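Long-range contacts in leucine-rich repeat protein (Bacteroides thetaiotaomicron, PDB 4ECN), which is of unknown function but, as an extracellular leucine-rich repeat protein, probably binds other proteins: residues N399-L404 with N757-Y762; T677-Y682 with T701-N706. One frame throughout, in Å; residues are numbered along the deposited sequence.

Contact 1. Residues N399-L404 with N757-Y762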
ATOM      1  N   ASN A 399     -16.101 -21.519   2.539  1.00 37.29           N
ATOM      2  CA  ASN A 399     -17.383 -21.522   3.257  1.00 36.93           C
ATOM      3  C   ASN A 399     -17.858 -22.985   3.484  1.00 42.48           C
ATOM      4  O   ASN A 399     -18.856 -23.229   4.177  1.00 41.83           O
ATOM      5  CB  ASN A 399     -18.438 -20.702   2.492  1.00 35.74           C
ATOM      6  CG  ASN A 399     -18.093 -19.234   2.245  1.00 56.28           C
ATOM      7  OD1 ASN A 399     -18.421 -18.685   1.199  1.00 50.10           O
ATOM      8  ND2 ASN A 399     -17.441 -18.546   3.184  1.00 46.34           N
ATOM      9  N   LEU A 400     -17.123 -23.956   2.894  1.00 40.02           N
ATOM     10  CA  LEU A 400     -17.370 -25.379   3.074  1.00 40.07           C
ATOM     11  C   LEU A 400     -16.744 -25.820   4.354  1.00 46.49           C
ATOM     12  O   LEU A 400     -15.850 -25.136   4.870  1.00 47.35           O
ATOM     13  CB  LEU A 400     -16.801 -26.188   1.899  1.00 40.05           C
ATOM     14  CG  LEU A 400     -17.414 -25.992   0.505  1.00 43.95           C
ATOM     15  CD1 LEU A 400     -16.512 -26.567  -0.553  1.00 43.47           C
ATOM     16  CD2 LEU A 400     -18.747 -26.679   0.397  1.00 45.34           C
ATOM     17  N   SER A 401     -17.164 -26.978   4.863  1.00 43.88           N
ATOM     18  CA  SER A 401     -16.593 -27.573   6.073  1.00 43.27           C
ATOM     19  C   SER A 401     -15.162 -27.988   5.837  1.00 48.30           C
ATOM     20  O   SER A 401     -14.784 -28.240   4.679  1.00 46.58           O
ATOM     21  CB  SER A 401     -17.402 -28.792   6.498  1.00 45.93           C
ATOM     22  OG  SER A 401     -17.344 -29.837   5.538  1.00 52.37           O
ATOM     23  N   ASP A 402     -14.391 -28.162   6.937  1.00 46.78           N
ATOM     24  CA  ASP A 402     -13.005 -28.608   6.834  1.00 47.15           C
ATOM     25  C   ASP A 402     -12.963 -29.944   6.116  1.00 51.07           C
ATOM     26  O   ASP A 402     -12.177 -30.054   5.192  1.00 52.88           O
ATOM     27  CB  ASP A 402     -12.311 -28.665   8.196  1.00 50.18           C
ATOM     28  CG  ASP A 402     -12.015 -27.288   8.795  1.00 67.34           C
ATOM     29  OD1 ASP A 402     -12.748 -26.313   8.462  1.00 68.23           O
ATOM     30  OD2 ASP A 402     -11.082 -27.193   9.629  1.00 74.59           O
ATOM     31  N   LEU A 403     -13.892 -30.882   6.403  1.00 46.21           N
ATOM     32  CA  LEU A 403     -13.998 -32.166   5.689  1.00 44.86           C
ATOM     33  C   LEU A 403     -14.050 -31.983   4.159  1.00 49.20           C
ATOM     34  O   LEU A 403     -13.265 -32.628   3.448  1.00 48.99           O
ATOM     35  CB  LEU A 403     -15.261 -32.935   6.148  1.00 44.28           C
ATOM     36  CG  LEU A 403     -15.809 -34.051   5.218  1.00 47.91           C
ATOM     37  CD1 LEU A 403     -14.860 -35.233   5.091  1.00 47.15           C
ATOM     38  CD2 LEU A 403     -17.154 -34.526   5.683  1.00 50.43           C
ATOM     39  N   LEU A 404     -14.982 -31.124   3.664  1.00 45.32           N
ATOM     40  CA  LEU A 404     -15.219 -30.933   2.233  1.00 44.86           C
ATOM     41  C   LEU A 404     -14.056 -30.207   1.575  1.00 47.72           C
ATOM     42  O   LEU A 404     -13.760 -30.479   0.416  1.00 48.33           O
ATOM     43  CB  LEU A 404     -16.541 -30.190   1.965  1.00 44.86           C
ATOM     44  CG  LEU A 404     -17.838 -30.883   2.485  1.00 48.77           C
ATOM     45  CD1 LEU A 404     -19.057 -30.223   1.960  1.00 48.12           C
ATOM     46  CD2 LEU A 404     -17.904 -32.338   2.090  1.00 50.76           C
ATOM     47  N   ASN A 757     -18.334 -34.986  -2.782  1.00 37.43           N
ATOM     48  CA  ASN A 757     -18.219 -34.554  -1.397  1.00 36.84           C
ATOM     49  C   ASN A 757     -19.558 -34.134  -0.815  1.00 41.39           C
ATOM     50  O   ASN A 757     -20.250 -33.285  -1.391  1.00 42.75           O
ATOM     51  CB  ASN A 757     -17.235 -33.379  -1.323  1.00 37.97           C
ATOM     52  CG  ASN A 757     -16.136 -33.451  -2.345  1.00 58.15           C
ATOM     53  OD1 ASN A 757     -15.328 -34.388  -2.355  1.00 50.26           O
ATOM     54  ND2 ASN A 757     -16.185 -32.540  -3.315  1.00 47.46           N
HETATM   55  N   MSE A 758     -19.921 -34.711   0.344  1.00 36.18           N
HETATM   56  CA  MSE A 758     -21.181 -34.355   0.998  1.00 34.59           C
HETATM   57  C   MSE A 758     -21.025 -34.343   2.505  1.00 40.95           C
HETATM   58  O   MSE A 758     -20.465 -35.275   3.082  1.00 41.11           O
HETATM   59  CB  MSE A 758     -22.334 -35.287   0.599  1.00 35.43           C
HETATM   60  CG  MSE A 758     -23.669 -34.781   1.124  1.00 40.30           C
HETATM   61 SE   MSE A 758     -25.173 -35.519   0.221  0.75 46.32          SE
HETATM   62  CE  MSE A 758     -26.551 -34.793   1.316  1.00 43.06           C
ATOM     63  N   ASP A 759     -21.547 -33.286   3.138  1.00 39.89           N
ATOM     64  CA  ASP A 759     -21.494 -33.145   4.587  1.00 40.74           C
ATOM     65  C   ASP A 759     -22.887 -32.808   5.136  1.00 45.50           C
ATOM     66  O   ASP A 759     -23.452 -31.758   4.809  1.00 45.96           O
ATOM     67  CB  ASP A 759     -20.460 -32.085   5.009  1.00 41.96           C
ATOM     68  CG  ASP A 759     -19.935 -32.224   6.429  1.00 50.85           C
ATOM     69  OD1 ASP A 759     -20.618 -32.870   7.260  1.00 53.10           O
ATOM     70  OD2 ASP A 759     -18.864 -31.659   6.722  1.00 53.02           O
ATOM     71  N   VAL A 760     -23.447 -33.740   5.927  1.00 41.27           N
ATOM     72  CA  VAL A 760     -24.746 -33.583   6.577  1.00 41.85           C
ATOM     73  C   VAL A 760     -24.549 -33.574   8.107  1.00 45.76           C
ATOM     74  O   VAL A 760     -25.486 -33.903   8.846  1.00 45.29           O
ATOM     75  CB  VAL A 760     -25.820 -34.622   6.145  1.00 46.41           C
ATOM     76  CG1 VAL A 760     -26.408 -34.256   4.799  1.00 46.24           C
ATOM     77  CG2 VAL A 760     -25.295 -36.054   6.149  1.00 46.32           C
ATOM     78  N   SER A 761     -23.338 -33.153   8.576  1.00 41.67           N
ATOM     79  CA  SER A 761     -23.035 -33.058  10.005  1.00 41.50           C
ATOM     80  C   SER A 761     -23.911 -32.014  10.669  1.00 47.28           C
ATOM     81  O   SER A 761     -24.248 -31.009  10.032  1.00 47.81           O
ATOM     82  CB  SER A 761     -21.569 -32.730  10.241  1.00 42.86           C
ATOM     83  OG  SER A 761     -20.767 -33.796   9.769  1.00 51.30           O
ATOM     84  N   TYR A 762     -24.280 -32.248  11.953  1.00 43.15           N
ATOM     85  CA  TYR A 762     -25.126 -31.355  12.758  1.00 42.09           C
ATOM     86  C   TYR A 762     -26.490 -31.241  12.084  1.00 46.65           C
ATOM     87  O   TYR A 762     -26.811 -30.241  11.449  1.00 47.09           O
ATOM     88  CB  TYR A 762     -24.461 -29.981  12.967  1.00 42.41           C
ATOM     89  CG  TYR A 762     -23.158 -30.047  13.743  1.00 43.34           C
ATOM     90  CD1 TYR A 762     -21.947 -30.276  13.094  1.00 43.63           C
ATOM     91  CD2 TYR A 762     -23.129 -29.837  15.118  1.00 44.65           C
ATOM     92  CE1 TYR A 762     -20.747 -30.328  13.800  1.00 43.45           C
ATOM     93  CE2 TYR A 762     -21.934 -29.876  15.833  1.00 45.77           C
ATOM     94  CZ  TYR A 762     -20.744 -30.144  15.174  1.00 54.00           C
ATOM     95  OH  TYR A 762     -19.561 -30.197  15.887  1.00 59.68           O
TER
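With chi1 at 64°, S401 holds OG between its backbone N and carbonyl carbon, while D759 swings its carboxylate away from its own N (chi1 -157°); the hydroxyl and the acid meet as a result. S401 OG donates to D759 OD2 over 2.7 Å, and OD2 accepts with its anti lone pair, the one away from OD1. S401 is the N-cap residue of helix 402-409, and its OG accepts from L404 N at 3.3 Å, so it spans the helix end and the acid.

D759 belongs to one parallel strand of the leucine-rich repeat sheet. Its side chain lies on the concave face, and the start of helix 402-409 packs against that face.

The other oxygen is engaged within its own segment. D759 OD1 accepts from S761 N at 3.0 Å, an Asx turn, and from S761 OG at 2.7 Å on the syn side. These two bonds probably restrain the carboxylate's rotation, leaving OD2 turned toward S401. S761 OG is bonded by R784 N.

L403 CD2 packs against the carboxylate, 3.5 Å from D759 OD2. The apolar contacts belong to L404: it and N757 run antiparallel alongside each other, L404 CD2 3.6 Å from N757 CB, and L404 CG reaches D759 CB at 3.8 Å. R736 touches both S401 and D759, and D734 OD2 takes a weak bond from S401 N.

Contact 2. Residues T677-Y682 with T701-N706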
ATOM      1  N   THR A 677     -20.314 -22.155  -8.365  1.00 37.62           N
ATOM      2  CA  THR A 677     -20.524 -22.217  -6.918  1.00 36.58           C
ATOM      3  C   THR A 677     -21.611 -21.208  -6.500  1.00 41.53           C
ATOM      4  O   THR A 677     -21.608 -20.044  -6.919  1.00 41.23           O
ATOM      5  CB  THR A 677     -19.210 -21.985  -6.148  1.00 41.35           C
ATOM      6  OG1 THR A 677     -18.245 -22.977  -6.525  1.00 41.71           O
ATOM      7  CG2 THR A 677     -19.400 -22.035  -4.645  1.00 36.64           C
ATOM      8  N   VAL A 678     -22.560 -21.688  -5.675  1.00 38.66           N
ATOM      9  CA  VAL A 678     -23.670 -20.891  -5.149  1.00 37.84           C
ATOM     10  C   VAL A 678     -23.619 -21.018  -3.642  1.00 40.12           C
ATOM     11  O   VAL A 678     -23.705 -22.138  -3.136  1.00 40.19           O
ATOM     12  CB  VAL A 678     -25.044 -21.283  -5.747  1.00 40.91           C
ATOM     13  CG1 VAL A 678     -26.174 -20.517  -5.072  1.00 40.74           C
ATOM     14  CG2 VAL A 678     -25.065 -21.050  -7.253  1.00 40.63           C
ATOM     15  N   THR A 679     -23.381 -19.883  -2.934  1.00 35.30           N
ATOM     16  CA  THR A 679     -23.281 -19.894  -1.481  1.00 34.93           C
ATOM     17  C   THR A 679     -24.545 -19.322  -0.906  1.00 37.13           C
ATOM     18  O   THR A 679     -24.867 -18.157  -1.147  1.00 36.73           O
ATOM     19  CB  THR A 679     -22.051 -19.148  -0.979  1.00 45.39           C
ATOM     20  OG1 THR A 679     -20.901 -19.493  -1.760  1.00 45.72           O
ATOM     21  CG2 THR A 679     -21.818 -19.355   0.522  1.00 38.50           C
ATOM     22  N   LEU A 680     -25.270 -20.154  -0.161  1.00 32.69           N
ATOM     23  CA  LEU A 680     -26.528 -19.784   0.458  1.00 32.99           C
ATOM     24  C   LEU A 680     -26.534 -20.174   1.925  1.00 38.14           C
ATOM     25  O   LEU A 680     -27.598 -20.335   2.514  1.00 38.27           O
ATOM     26  CB  LEU A 680     -27.690 -20.452  -0.291  1.00 33.40           C
ATOM     27  CG  LEU A 680     -28.027 -19.912  -1.688  1.00 37.29           C
ATOM     28  CD1 LEU A 680     -28.870 -20.903  -2.466  1.00 36.85           C
ATOM     29  CD2 LEU A 680     -28.674 -18.550  -1.610  1.00 37.28           C
ATOM     30  N   SER A 681     -25.346 -20.291   2.529  1.00 37.32           N
ATOM     31  CA  SER A 681     -25.190 -20.640   3.944  1.00 37.83           C
ATOM     32  C   SER A 681     -25.571 -19.440   4.809  1.00 46.51           C
ATOM     33  O   SER A 681     -25.475 -18.301   4.335  1.00 48.59           O
ATOM     34  CB  SER A 681     -23.776 -21.116   4.241  1.00 38.76           C
ATOM     35  OG  SER A 681     -22.833 -20.134   3.864  1.00 50.42           O
ATOM     36  N   TYR A 682     -26.082 -19.695   6.045  1.00 41.88           N
ATOM     37  CA  TYR A 682     -26.570 -18.689   7.006  1.00 40.24           C
ATOM     38  C   TYR A 682     -27.670 -17.885   6.361  1.00 46.05           C
ATOM     39  O   TYR A 682     -27.464 -16.751   5.912  1.00 45.86           O
ATOM     40  CB  TYR A 682     -25.475 -17.774   7.562  1.00 39.19           C
ATOM     41  CG  TYR A 682     -24.404 -18.521   8.319  1.00 39.06           C
ATOM     42  CD1 TYR A 682     -23.302 -19.062   7.655  1.00 39.84           C
ATOM     43  CD2 TYR A 682     -24.482 -18.683   9.700  1.00 39.09           C
ATOM     44  CE1 TYR A 682     -22.305 -19.744   8.345  1.00 38.39           C
ATOM     45  CE2 TYR A 682     -23.477 -19.348  10.404  1.00 39.54           C
ATOM     46  CZ  TYR A 682     -22.382 -19.863   9.722  1.00 47.05           C
ATOM     47  OH  TYR A 682     -21.378 -20.524  10.392  1.00 52.33           O
ATOM     48  N   THR A 701     -20.959 -26.884  -6.985  1.00 39.34           N
ATOM     49  CA  THR A 701     -20.849 -26.801  -5.525  1.00 38.33           C
ATOM     50  C   THR A 701     -22.036 -25.983  -5.020  1.00 43.97           C
ATOM     51  O   THR A 701     -22.228 -24.853  -5.489  1.00 43.89           O
ATOM     52  CB  THR A 701     -19.492 -26.210  -5.085  1.00 42.00           C
ATOM     53  OG1 THR A 701     -18.426 -26.903  -5.729  1.00 51.48           O
ATOM     54  CG2 THR A 701     -19.280 -26.285  -3.594  1.00 34.56           C
ATOM     55  N   ILE A 702     -22.849 -26.551  -4.088  1.00 40.24           N
ATOM     56  CA  ILE A 702     -23.996 -25.839  -3.504  1.00 39.45           C
ATOM     57  C   ILE A 702     -23.740 -25.770  -2.012  1.00 41.73           C
ATOM     58  O   ILE A 702     -23.586 -26.811  -1.382  1.00 40.47           O
ATOM     59  CB  ILE A 702     -25.397 -26.446  -3.871  1.00 42.78           C
ATOM     60  CG1 ILE A 702     -26.554 -25.529  -3.468  1.00 42.73           C
ATOM     61  CG2 ILE A 702     -25.623 -27.883  -3.356  1.00 44.34           C
ATOM     62  CD1 ILE A 702     -26.766 -24.424  -4.319  1.00 50.65           C
ATOM     63  N   ILE A 703     -23.630 -24.548  -1.448  1.00 38.35           N
ATOM     64  CA  ILE A 703     -23.335 -24.421  -0.017  1.00 37.20           C
ATOM     65  C   ILE A 703     -24.627 -23.939   0.657  1.00 39.07           C
ATOM     66  O   ILE A 703     -25.022 -22.788   0.497  1.00 38.17           O
ATOM     67  CB  ILE A 703     -22.086 -23.527   0.285  1.00 39.54           C
ATOM     68  CG1 ILE A 703     -20.901 -23.882  -0.640  1.00 39.17           C
ATOM     69  CG2 ILE A 703     -21.669 -23.653   1.748  1.00 39.65           C
ATOM     70  CD1 ILE A 703     -19.718 -22.995  -0.535  1.00 43.31           C
ATOM     71  N   LEU A 704     -25.315 -24.872   1.345  1.00 34.89           N
ATOM     72  CA  LEU A 704     -26.587 -24.623   2.036  1.00 34.65           C
ATOM     73  C   LEU A 704     -26.500 -24.879   3.543  1.00 40.67           C
ATOM     74  O   LEU A 704     -27.532 -25.167   4.161  1.00 40.68           O
ATOM     75  CB  LEU A 704     -27.689 -25.507   1.447  1.00 33.93           C
ATOM     76  CG  LEU A 704     -28.223 -25.099   0.078  1.00 37.48           C
ATOM     77  CD1 LEU A 704     -28.905 -26.278  -0.616  1.00 37.57           C
ATOM     78  CD2 LEU A 704     -29.107 -23.858   0.158  1.00 36.05           C
ATOM     79  N   SER A 705     -25.290 -24.719   4.147  1.00 37.14           N
ATOM     80  CA  SER A 705     -25.105 -24.952   5.570  1.00 37.21           C
ATOM     81  C   SER A 705     -25.743 -23.825   6.360  1.00 42.30           C
ATOM     82  O   SER A 705     -25.915 -22.743   5.832  1.00 43.37           O
ATOM     83  CB  SER A 705     -23.626 -25.115   5.929  1.00 42.12           C
ATOM     84  OG  SER A 705     -22.864 -23.921   5.885  1.00 56.57           O
ATOM     85  N   ASN A 706     -26.135 -24.092   7.610  1.00 39.18           N
ATOM     86  CA  ASN A 706     -26.735 -23.139   8.551  1.00 38.90           C
ATOM     87  C   ASN A 706     -28.019 -22.572   7.964  1.00 44.69           C
ATOM     88  O   ASN A 706     -28.109 -21.390   7.631  1.00 44.97           O
ATOM     89  CB  ASN A 706     -25.767 -22.039   8.951  1.00 34.40           C
ATOM     90  CG  ASN A 706     -24.557 -22.581   9.657  1.00 50.82           C
ATOM     91  OD1 ASN A 706     -23.552 -22.956   9.021  1.00 55.94           O
ATOM     92  ND2 ASN A 706     -24.608 -22.602  10.982  1.00 30.14           N
TER
HETATM   93  O   HOH W   1     -17.543 -25.264  -7.710  1.00 42.13           O
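T677, V678 and T679 pair in parallel register with T701, I702 and I703, two neighbouring rungs of a leucine-rich repeat solenoid joined by a beta-alpha-beta connection through helix 690-694. The strand axes run 5.0 Å apart and only 3° from parallel. V678 sits at the hub of the pairing: its N donates to T701 O and its O accepts from I703 N at 2.9 Å. L680 N continues the line to I703 O, and beyond the strands Y682 N reaches S705 O at 3.1 Å.

Side chains of equivalent positions lie side by side. On the inward face I702 CD1 rests 3.9 Å from V678 CB, with I702 CG1 held anti to its N (chi1 -169°). Just past the strands L704 CD2 meets L680 CB, and L692 of the helix covers both I702 and L680. At the far end the N706 amide stacks on the Y682 ring, their planes 9° apart, and N706 CB makes a CH-pi contact 3.7 Å from the ring centroid.

Further out, N707 ND2 bridges L680 O and L704 O, as in the asparagine ladder of this fold, and Y682 also stacks on Y653. On the concave face T679 OG1 is bonded to Q396 OE1. At the start of the strands, one water joins T677 and T701, 2.7 Å from T677 OG1 and 2.7 Å from T701 OG1.

How the contacts relate
Both contacts use the same ten-stranded parallel sheet, with centres about 11 Å apart. Along the chain 399-404 comes first, then the pair 677-682 and 701-706, and last 757-762. Contact 2 thus falls wholly within the sequence spanned by contact 1. Strand 732-734 separates 701-703 from 757-759. Contact 2 is local, linking adjacent repeats, whereas contact 1 brings an insertion that precedes strand 452-456 of the other large sheet onto the concave surface. They meet directly where L400 CD2 lies 3.7 Å from I703 CG1. One inserted segment therefore spans several successive rungs and fills part of the surface that leucine-rich repeat proteins commonly use for binding.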